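Local coordinates for protein CurF (Lyngbya majuscula, PDB 2Q35) that probably decarboxylates an acyl-carrier-protein-bound glutaconyl-type intermediate during polyketide beta-branching, as the crotonase-fold ECH2 domain of CurF, at residues S65-T73 with I235-F243; F132-I141 with F215-H226. The protein carries 1 engineered substitution. All blocks are in the same frame, centred on the assembly; numbering follows the deposited sequence.

Contact 1. Residues S65-T73 with I235-F243. Engineered in segment 65-73: Phe68 (natural residue Tyr).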
loop_
_atom_site.group_PDB
_atom_site.type_symbol
_atom_site.label_atom_id
_atom_site.label_comp_id
_atom_site.label_asym_id
_atom_site.label_seq_id
_atom_site.Cartn_x
_atom_site.Cartn_y
_atom_site.Cartn_z
ATOM N N SER A 65 18.492 20.376 -14.927
ATOM C CA SER A 65 18.074 21.269 -16.017
ATOM C C SER A 65 18.172 20.617 -17.399
ATOM O O SER A 65 18.993 19.720 -17.609
ATOM C CB SER A 65 18.919 22.536 -16.015
ATOM O OG SER A 65 20.224 22.266 -16.492
ATOM N N LYS A 66 17.364 21.095 -18.347
ATOM C CA LYS A 66 17.457 20.633 -19.727
ATOM C C LYS A 66 18.845 20.929 -20.324
ATOM O O LYS A 66 19.384 20.124 -21.095
ATOM C CB LYS A 66 16.320 21.214 -20.588
ATOM C CG LYS A 66 14.965 20.514 -20.369
ATOM C CD LYS A 66 13.781 21.318 -20.907
ATOM C CE LYS A 66 13.141 22.135 -19.789
ATOM N NZ LYS A 66 11.874 22.798 -20.193
ATOM N N GLU A 67 19.439 22.064 -19.938
ATOM C CA GLU A 67 20.799 22.411 -20.395
ATOM C C GLU A 67 21.788 21.334 -19.927
ATOM O O GLU A 67 22.665 20.910 -20.692
ATOM C CB GLU A 67 21.242 23.783 -19.865
ATOM C CG GLU A 67 20.298 24.954 -20.169
ATOM C CD GLU A 67 20.467 25.570 -21.557
ATOM O OE1 GLU A 67 21.426 25.232 -22.295
ATOM O OE2 GLU A 67 19.620 26.419 -21.906
ATOM N N PHE A 68 21.604 20.885 -18.685
ATOM C CA PHE A 68 22.416 19.831 -18.066
ATOM C C PHE A 68 22.254 18.528 -18.830
ATOM O O PHE A 68 23.240 17.862 -19.135
ATOM C CB PHE A 68 22.042 19.645 -16.577
ATOM C CG PHE A 68 22.720 18.462 -15.912
ATOM C CD1 PHE A 68 23.972 18.606 -15.303
ATOM C CD2 PHE A 68 22.107 17.206 -15.896
ATOM C CE1 PHE A 68 24.601 17.519 -14.681
ATOM C CE2 PHE A 68 22.740 16.107 -15.284
ATOM C CZ PHE A 68 23.986 16.268 -14.682
ATOM N N LEU A 69 21.006 18.174 -19.141
ATOM C CA LEU A 69 20.724 16.943 -19.893
ATOM C C LEU A 69 21.352 16.943 -21.278
ATOM O O LEU A 69 21.868 15.905 -21.724
ATOM C CB LEU A 69 19.215 16.680 -19.993
ATOM C CG LEU A 69 18.489 16.428 -18.671
ATOM C CD1 LEU A 69 17.027 16.199 -18.953
ATOM C CD2 LEU A 69 19.090 15.222 -17.945
ATOM N N ILE A 70 21.327 18.097 -21.953
ATOM C CA ILE A 70 21.988 18.232 -23.249
ATOM C C ILE A 70 23.503 18.019 -23.100
ATOM O O ILE A 70 24.112 17.325 -23.913
ATOM C CB ILE A 70 21.656 19.582 -23.945
ATOM C CG1 ILE A 70 20.166 19.655 -24.317
ATOM C CG2 ILE A 70 22.543 19.805 -25.187
ATOM C CD1 ILE A 70 19.727 18.687 -25.457
ATOM N N ARG A 71 24.093 18.598 -22.053
ATOM C CA ARG A 71 25.518 18.380 -21.754
ATOM C C ARG A 71 25.796 16.892 -21.542
ATOM O O ARG A 71 26.774 16.353 -22.053
ATOM C CB ARG A 71 25.947 19.190 -20.524
ATOM C CG ARG A 71 26.058 20.695 -20.781
ATOM C CD ARG A 71 25.929 21.479 -19.487
ATOM N NE ARG A 71 27.168 21.479 -18.713
ATOM C CZ ARG A 71 27.236 21.727 -17.405
ATOM N NH1 ARG A 71 26.132 21.977 -16.707
ATOM N NH2 ARG A 71 28.414 21.716 -16.789
ATOM N N LYS A 72 24.904 16.223 -20.816
ATOM C CA LYS A 72 25.029 14.792 -20.582
ATOM C C LYS A 72 24.995 13.945 -21.862
ATOM O O LYS A 72 25.674 12.920 -21.918
ATOM C CB LYS A 72 23.975 14.304 -19.578
ATOM C CG LYS A 72 24.372 13.004 -18.863
ATOM C CD LYS A 72 23.587 12.785 -17.570
ATOM C CE LYS A 72 22.229 12.138 -17.818
ATOM N NZ LYS A 72 22.381 10.718 -18.215
ATOM N N THR A 73 24.220 14.348 -22.880
ATOM C CA THR A 73 24.155 13.573 -24.135
ATOM C C THR A 73 25.510 13.540 -24.834
ATOM O O THR A 73 25.814 12.608 -25.590
ATOM C CB THR A 73 23.077 14.082 -25.140
ATOM O OG1 THR A 73 23.406 15.397 -25.602
ATOM C CG2 THR A 73 21.684 14.082 -24.513
ATOM N N ILE A 235 17.340 10.585 -28.355
ATOM C CA ILE A 235 17.137 11.272 -27.079
ATOM C C ILE A 235 17.512 12.761 -27.121
ATOM O O ILE A 235 16.777 13.591 -26.588
ATOM C CB ILE A 235 17.856 10.537 -25.902
ATOM C CG1 ILE A 235 17.268 9.131 -25.716
ATOM C CG2 ILE A 235 17.787 11.360 -24.596
ATOM C CD1 ILE A 235 15.733 9.100 -25.437
ATOM N N ALA A 236 18.642 13.099 -27.741
ATOM C CA ALA A 236 19.062 14.511 -27.827
ATOM C C ALA A 236 17.969 15.389 -28.442
ATOM O O ALA A 236 17.686 16.472 -27.925
ATOM C CB ALA A 236 20.344 14.656 -28.599
ATOM N N SER A 237 17.350 14.900 -29.518
ATOM C CA SER A 237 16.264 15.627 -30.185
ATOM C C SER A 237 15.012 15.755 -29.311
ATOM O O SER A 237 14.336 16.799 -29.305
ATOM C CB SER A 237 15.922 14.967 -31.532
ATOM O OG SER A 237 14.794 15.587 -32.142
ATOM N N ARG A 238 14.698 14.693 -28.570
ATOM C CA ARG A 238 13.564 14.728 -27.651
ATOM C C ARG A 238 13.788 15.791 -26.575
ATOM O O ARG A 238 12.867 16.554 -26.252
ATOM C CB ARG A 238 13.313 13.335 -27.035
ATOM C CG ARG A 238 12.750 12.327 -28.024
ATOM C CD ARG A 238 12.567 10.983 -27.370
ATOM N NE ARG A 238 11.585 10.137 -28.041
ATOM C CZ ARG A 238 10.349 9.882 -27.579
ATOM N NH1 ARG A 238 9.933 10.387 -26.424
ATOM N NH2 ARG A 238 9.561 9.084 -28.267
ATOM N N ILE A 239 15.017 15.865 -26.046
ATOM C CA ILE A 239 15.333 16.862 -25.023
ATOM C C ILE A 239 15.227 18.254 -25.645
ATOM O O ILE A 239 14.623 19.152 -25.052
ATOM C CB ILE A 239 16.714 16.651 -24.371
ATOM C CG1 ILE A 239 16.737 15.281 -23.667
ATOM C CG2 ILE A 239 17.018 17.793 -23.371
ATOM C CD1 ILE A 239 18.135 14.757 -23.363
ATOM N N GLN A 240 15.795 18.416 -26.840
ATOM C CA GLN A 240 15.702 19.702 -27.561
ATOM C C GLN A 240 14.262 20.201 -27.650
ATOM O O GLN A 240 14.003 21.392 -27.457
ATOM C CB GLN A 240 16.281 19.605 -28.974
ATOM C CG GLN A 240 16.121 20.925 -29.772
ATOM C CD GLN A 240 16.829 20.900 -31.115
ATOM O OE1 GLN A 240 17.936 20.359 -31.241
ATOM N NE2 GLN A 240 16.193 21.477 -32.134
ATOM N N GLN A 241 13.328 19.295 -27.926
ATOM C CA GLN A 241 11.942 19.722 -28.144
ATOM C C GLN A 241 11.194 20.039 -26.854
ATOM O O GLN A 241 10.082 20.554 -26.911
ATOM C CB GLN A 241 11.183 18.716 -29.013
ATOM C CG GLN A 241 11.771 18.600 -30.417
ATOM C CD GLN A 241 11.925 19.956 -31.119
ATOM O OE1 GLN A 241 12.938 20.216 -31.781
ATOM N NE2 GLN A 241 10.919 20.826 -30.968
ATOM N N GLU A 242 11.812 19.780 -25.693
ATOM C CA GLU A 242 11.176 20.147 -24.417
ATOM C C GLU A 242 11.559 21.542 -23.882
ATOM O O GLU A 242 11.017 21.981 -22.859
ATOM C CB GLU A 242 11.428 19.081 -23.348
ATOM C CG GLU A 242 10.850 17.689 -23.680
ATOM C CD GLU A 242 9.335 17.692 -23.869
ATOM O OE1 GLU A 242 8.622 18.175 -22.963
ATOM O OE2 GLU A 242 8.855 17.200 -24.919
ATOM N N PHE A 243 12.486 22.236 -24.550
ATOM C CA PHE A 243 12.870 23.595 -24.136
ATOM C C PHE A 243 11.698 24.534 -24.315
ATOM O O PHE A 243 10.903 24.338 -25.235
ATOM C CB PHE A 243 14.048 24.125 -24.961
ATOM C CG PHE A 243 15.392 23.671 -24.471
ATOM C CD1 PHE A 243 16.206 24.532 -23.744
ATOM C CD2 PHE A 243 15.845 22.382 -24.731
ATOM C CE1 PHE A 243 17.467 24.113 -23.283
ATOM C CE2 PHE A 243 17.105 21.952 -24.278
ATOM C CZ PHE A 243 17.916 22.822 -23.560
ATOM O OXT PHE A 243 11.530 25.514 -23.570
#
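Lys66 lies along the C-terminal end of the chain and meets it twice, with its root over the ring of Phe243 and with its tip on the carbonyl of Glu242. Lys66 CB sits 4.0 Å from the centroid of the Phe243 ring, 22° off the normal, a CH-pi contact displaced toward the CZ-CE2 side of the rim. Further out the chain bends at chi3 (-96°) beside the Glu242 carbonyl, and Lys66 NZ donates to Glu242 O at 2.9 Å from above the carbonyl plane. The rim of the same ring is met from two directions: the Glu67 carboxylate stands nearly perpendicular to it, with OE2 3.4 Å from Phe243 CE1, and Ile70 CG1 lies near the ring plane, 3.8 Å from Phe243 CE2. Deeper in, Ile239 is a knob in the hole formed by Lys66, Leu69, Ile70 and Thr73. Ile239 CG2 slides past Ile70 CD1 at 3.5 Å, the two side chains running in opposite directions, while Ile239 CD1 meets Thr73 CG2 tip to tip at 3.8 Å. The Thr73 hydroxyl is turned back to donate to Ile70 O, which leaves the methyl to face Ile239. An alanine in place of Lys66 would keep CB over the ring but is likely to leave Glu242 O without its ammonium donor and the last turn less firmly held. The chain's last helix, 235-240, and its end thus pack on the early helix 66-73 of the crotonase-family domain, antiparallel at 166° with axes 10.0 Å apart; Phe230 of helix 197-230 also packs on Ile239 and Thr73. An apolar centre is paired with a polar outer end, where the ammonium, 4.3 Å from Phe243 OXT, probably also eases the negative charge of the terminal carboxylate.

Contact 2. Residues F132-I141 with F215-H226; sequences FTPVGATSLI and FPEAIKKELEIH
With CG beside its backbone N (chi1 -72°) and the chain extended beyond it, Glu222 reaches from helix 197-230 to the first turn of helix 138-146; His226, whose CG lies anti to the backbone N (chi1 173°), swings its ring toward Phe132 and Thr133. Both Glu222 oxygens are gripped on their syn sides: OE1 by Thr138 N and OE2 by Ser139 N, each at 2.9 Å, the second almost straight at 177°. His226 ND1 donates to Thr133 O at 2.9 Å, with the acceptor in the ring plane, while NE2 is hydrogen-bonded to Lys72. One His226 face carries Val135 CG1, 3.6 Å from the centroid, and the ring makes an offset edge-to-face pair with Phe132, its edge toward the Phe132 face. A bound glycerol lies beside the His226 side chain, consistent with a pocket there. Ala137 CB lies over the Phe215 ring and touches Ala218 CB at 3.7 Å. Water 1 links Thr133 OG1 and Pro134 O to Glu222 O; Thr133 OG1 bonds Thr229, and Ser139 OG bonds His206 of the second subunit. A carboxylate at a helix N-terminus is thus held by backbone N-H groups, and the helix dipole would probably stabilise its charge.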
loop_
_atom_site.group_PDB
_atom_site.type_symbol
_atom_site.label_atom_id
_atom_site.label_comp_id
_atom_site.label_asym_id
_atom_site.label_seq_id
_atom_site.Cartn_x
_atom_site.Cartn_y
_atom_site.Cartn_z
ATOM N N PHE A 132 13.719 8.485 -21.626
ATOM C CA PHE A 132 14.667 7.573 -20.949
ATOM C C PHE A 132 14.165 7.201 -19.557
ATOM O O PHE A 132 13.186 7.771 -19.053
ATOM C CB PHE A 132 16.095 8.143 -20.907
ATOM C CG PHE A 132 16.191 9.515 -20.307
ATOM C CD1 PHE A 132 16.081 9.699 -18.940
ATOM C CD2 PHE A 132 16.388 10.630 -21.117
ATOM C CE1 PHE A 132 16.162 10.972 -18.378
ATOM C CE2 PHE A 132 16.466 11.911 -20.555
ATOM C CZ PHE A 132 16.360 12.076 -19.202
ATOM N N THR A 133 14.789 6.188 -18.965
ATOM C CA THR A 133 14.299 5.619 -17.698
ATOM C C THR A 133 14.827 6.400 -16.487
ATOM O O THR A 133 15.793 7.163 -16.615
ATOM C CB THR A 133 14.694 4.137 -17.582
ATOM O OG1 THR A 133 16.114 4.033 -17.738
ATOM C CG2 THR A 133 14.033 3.314 -18.700
ATOM N N PRO A 134 14.166 6.268 -15.322
ATOM C CA PRO A 134 14.514 7.086 -14.136
ATOM C C PRO A 134 15.891 6.832 -13.520
ATOM O O PRO A 134 16.562 5.841 -13.837
ATOM C CB PRO A 134 13.426 6.712 -13.107
ATOM C CG PRO A 134 12.304 6.162 -13.934
ATOM C CD PRO A 134 12.953 5.448 -15.096
ATOM N N VAL A 135 16.303 7.770 -12.672
ATOM C CA VAL A 135 17.432 7.626 -11.759
ATOM C C VAL A 135 16.992 8.040 -10.361
ATOM O O VAL A 135 15.938 8.670 -10.176
ATOM C CB VAL A 135 18.666 8.484 -12.191
ATOM C CG1 VAL A 135 19.211 7.969 -13.486
ATOM C CG2 VAL A 135 18.269 9.953 -12.346
ATOM N N GLY A 136 17.769 7.669 -9.359
ATOM C CA GLY A 136 17.496 8.143 -8.002
ATOM C C GLY A 136 16.664 7.213 -7.144
ATOM O O GLY A 136 16.212 7.615 -6.061
ATOM N N ALA A 137 16.543 5.946 -7.568
ATOM C CA ALA A 137 15.658 4.977 -6.910
ATOM C C ALA A 137 14.222 5.481 -6.988
ATOM O O ALA A 137 13.456 5.423 -6.006
ATOM C CB ALA A 137 16.073 4.715 -5.437
ATOM N N THR A 138 13.870 5.986 -8.164
ATOM C CA THR A 138 12.512 6.508 -8.415
ATOM C C THR A 138 11.437 5.461 -8.159
ATOM O O THR A 138 10.418 5.747 -7.499
ATOM C CB THR A 138 12.386 7.056 -9.860
ATOM O OG1 THR A 138 13.165 8.246 -9.971
ATOM C CG2 THR A 138 10.940 7.409 -10.201
ATOM N N SER A 139 11.615 4.268 -8.717
ATOM C CA SER A 139 10.580 3.255 -8.583
ATOM C C SER A 139 10.450 2.795 -7.124
ATOM O O SER A 139 9.343 2.637 -6.611
ATOM C CB SER A 139 10.809 2.095 -9.552
ATOM O OG SER A 139 11.842 1.218 -9.144
ATOM N N LEU A 140 11.584 2.612 -6.445
ATOM C CA LEU A 140 11.543 2.221 -5.045
ATOM C C LEU A 140 10.743 3.236 -4.232
ATOM O O LEU A 140 9.790 2.884 -3.529
ATOM C CB LEU A 140 12.964 2.103 -4.468
ATOM C CG LEU A 140 13.067 1.742 -2.976
ATOM C CD1 LEU A 140 12.635 0.307 -2.724
ATOM C CD2 LEU A 140 14.484 1.949 -2.450
ATOM N N ILE A 141 11.145 4.491 -4.339
ATOM C CA ILE A 141 10.571 5.545 -3.500
ATOM C C ILE A 141 9.119 5.844 -3.898
ATOM O O ILE A 141 8.251 5.938 -3.024
ATOM C CB ILE A 141 11.467 6.796 -3.507
ATOM C CG1 ILE A 141 12.791 6.516 -2.783
ATOM C CG2 ILE A 141 10.778 7.973 -2.816
ATOM C CD1 ILE A 141 12.678 6.285 -1.222
ATOM N N PHE A 215 18.068 0.782 -0.728
ATOM C CA PHE A 215 18.410 1.973 -1.505
ATOM C C PHE A 215 19.648 1.841 -2.437
ATOM O O PHE A 215 19.579 2.150 -3.645
ATOM C CB PHE A 215 18.519 3.189 -0.573
ATOM C CG PHE A 215 18.237 4.461 -1.247
ATOM C CD1 PHE A 215 16.932 4.892 -1.407
ATOM C CD2 PHE A 215 19.275 5.216 -1.778
ATOM C CE1 PHE A 215 16.663 6.083 -2.068
ATOM C CE2 PHE A 215 19.018 6.387 -2.428
ATOM C CZ PHE A 215 17.699 6.819 -2.580
ATOM N N PRO A 216 20.785 1.378 -1.895
ATOM C CA PRO A 216 21.964 1.318 -2.755
ATOM C C PRO A 216 21.762 0.503 -4.031
ATOM O O PRO A 216 22.164 0.952 -5.111
ATOM C CB PRO A 216 23.031 0.689 -1.842
ATOM C CG PRO A 216 22.600 1.037 -0.472
ATOM C CD PRO A 216 21.100 0.936 -0.524
ATOM N N GLU A 217 21.144 -0.670 -3.921
ATOM C CA GLU A 217 20.950 -1.536 -5.088
ATOM C C GLU A 217 19.958 -0.889 -6.053
ATOM O O GLU A 217 20.125 -0.979 -7.270
ATOM C CB GLU A 217 20.492 -2.928 -4.659
ATOM C CG GLU A 217 20.465 -3.969 -5.773
ATOM C CD GLU A 217 21.787 -4.089 -6.508
ATOM O OE1 GLU A 217 22.831 -4.346 -5.862
ATOM O OE2 GLU A 217 21.783 -3.917 -7.745
ATOM N N ALA A 218 18.949 -0.203 -5.501
ATOM C CA ALA A 218 17.955 0.500 -6.321
ATOM C C ALA A 218 18.594 1.593 -7.175
ATOM O O ALA A 218 18.351 1.680 -8.374
ATOM C CB ALA A 218 16.838 1.077 -5.423
ATOM N N ILE A 219 19.409 2.439 -6.546
ATOM C CA ILE A 219 20.189 3.457 -7.253
ATOM C C ILE A 219 21.054 2.849 -8.343
ATOM O O ILE A 219 21.075 3.329 -9.475
ATOM C CB ILE A 219 21.120 4.227 -6.262
ATOM C CG1 ILE A 219 20.282 5.076 -5.312
ATOM C CG2 ILE A 219 22.156 5.127 -7.010
ATOM C CD1 ILE A 219 19.717 6.354 -5.922
ATOM N N LYS A 220 21.812 1.815 -7.982
ATOM C CA LYS A 220 22.685 1.149 -8.953
ATOM C C LYS A 220 21.937 0.574 -10.152
ATOM O O LYS A 220 22.365 0.754 -11.313
ATOM C CB LYS A 220 23.502 0.053 -8.234
ATOM C CG LYS A 220 24.416 -0.789 -9.147
ATOM C CD LYS A 220 25.092 -1.941 -8.369
ATOM C CE LYS A 220 25.778 -2.926 -9.329
ATOM N NZ LYS A 220 26.779 -3.819 -8.642
ATOM N N LYS A 221 20.828 -0.119 -9.886
ATOM C CA LYS A 221 20.059 -0.750 -10.969
ATOM C C LYS A 221 19.442 0.303 -11.903
ATOM O O LYS A 221 19.493 0.165 -13.142
ATOM C CB LYS A 221 18.975 -1.681 -10.418
ATOM C CG LYS A 221 19.480 -2.956 -9.771
ATOM C CD LYS A 221 18.325 -3.849 -9.357
ATOM C CE LYS A 221 18.809 -5.162 -8.742
ATOM N NZ LYS A 221 17.700 -5.855 -8.007
ATOM N N GLU A 222 18.866 1.360 -11.322
ATOM C CA GLU A 222 18.307 2.429 -12.139
ATOM C C GLU A 222 19.407 3.121 -12.948
ATOM O O GLU A 222 19.229 3.387 -14.144
ATOM C CB GLU A 222 17.519 3.430 -11.279
ATOM C CG GLU A 222 16.191 2.854 -10.786
ATOM C CD GLU A 222 15.205 3.947 -10.387
ATOM O OE1 GLU A 222 15.661 5.105 -10.240
ATOM O OE2 GLU A 222 14.005 3.615 -10.248
ATOM N N LEU A 223 20.559 3.381 -12.330
ATOM C CA LEU A 223 21.655 3.976 -13.073
ATOM C C LEU A 223 22.045 3.156 -14.309
ATOM O O LEU A 223 22.219 3.729 -15.398
ATOM C CB LEU A 223 22.876 4.220 -12.173
ATOM C CG LEU A 223 23.955 5.128 -12.762
ATOM C CD1 LEU A 223 23.389 6.451 -13.271
ATOM C CD2 LEU A 223 25.085 5.373 -11.735
ATOM N N GLU A 224 22.211 1.842 -14.126
ATOM C CA GLU A 224 22.617 0.930 -15.213
ATOM C C GLU A 224 21.661 0.955 -16.409
ATOM O O GLU A 224 22.110 1.005 -17.559
ATOM C CB GLU A 224 22.843 -0.503 -14.687
ATOM C CG GLU A 224 24.322 -0.755 -14.280
ATOM C CD GLU A 224 24.543 -1.822 -13.184
ATOM O OE1 GLU A 224 23.697 -2.745 -13.033
ATOM O OE2 GLU A 224 25.590 -1.727 -12.477
ATOM N N ILE A 225 20.354 0.959 -16.126
ATOM C CA ILE A 225 19.333 0.919 -17.187
ATOM C C ILE A 225 19.275 2.309 -17.819
ATOM O O ILE A 225 19.141 2.459 -19.045
ATOM C CB ILE A 225 17.944 0.517 -16.598
ATOM C CG1 ILE A 225 18.014 -0.887 -15.991
ATOM C CG2 ILE A 225 16.827 0.606 -17.667
ATOM C CD1 ILE A 225 16.919 -1.160 -14.961
ATOM N N HIS A 226 19.395 3.330 -16.974
ATOM C CA HIS A 226 19.399 4.699 -17.456
ATOM C C HIS A 226 20.513 4.944 -18.444
ATOM O O HIS A 226 20.311 5.573 -19.474
ATOM C CB HIS A 226 19.482 5.686 -16.296
ATOM C CG HIS A 226 19.648 7.106 -16.730
ATOM N ND1 HIS A 226 18.576 7.932 -16.997
ATOM C CD2 HIS A 226 20.762 7.856 -16.914
ATOM C CE1 HIS A 226 19.024 9.124 -17.358
ATOM N NE2 HIS A 226 20.344 9.103 -17.317
HETATM O O HOH W 1 16.621 3.521 -15.026
HETATM O O HOH W 2 20.013 6.001 -9.946
HETATM O O HOH W 3 14.138 2.235 -7.631
#

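Overall arrangement
Contact 1 and contact 2 lie about 20 Å apart, centre to centre, in one crotonase-family domain. Both segments of contact 2 fall between those of contact 1 in sequence: 65-73, 132-141, 215-226, then 235-243. Helices 197-230 and 235-240 follow each other, so the C-terminal helical region takes part in both. The contacts also touch: Lys72 NZ lies 2.8 Å from His226 NE2, a probable hydrogen bond, and Ile235 CG2 packs on Phe132 CD2 at 3.8 Å. Contact 1 sits at the surface, contact 2 deeper; both reach the second subunit of the trimer, contact 1 through Arg238 and contact 2 through Ser139. Together they pack the C-terminal helices 197-230 and 235-240 on segments from earlier in the chain.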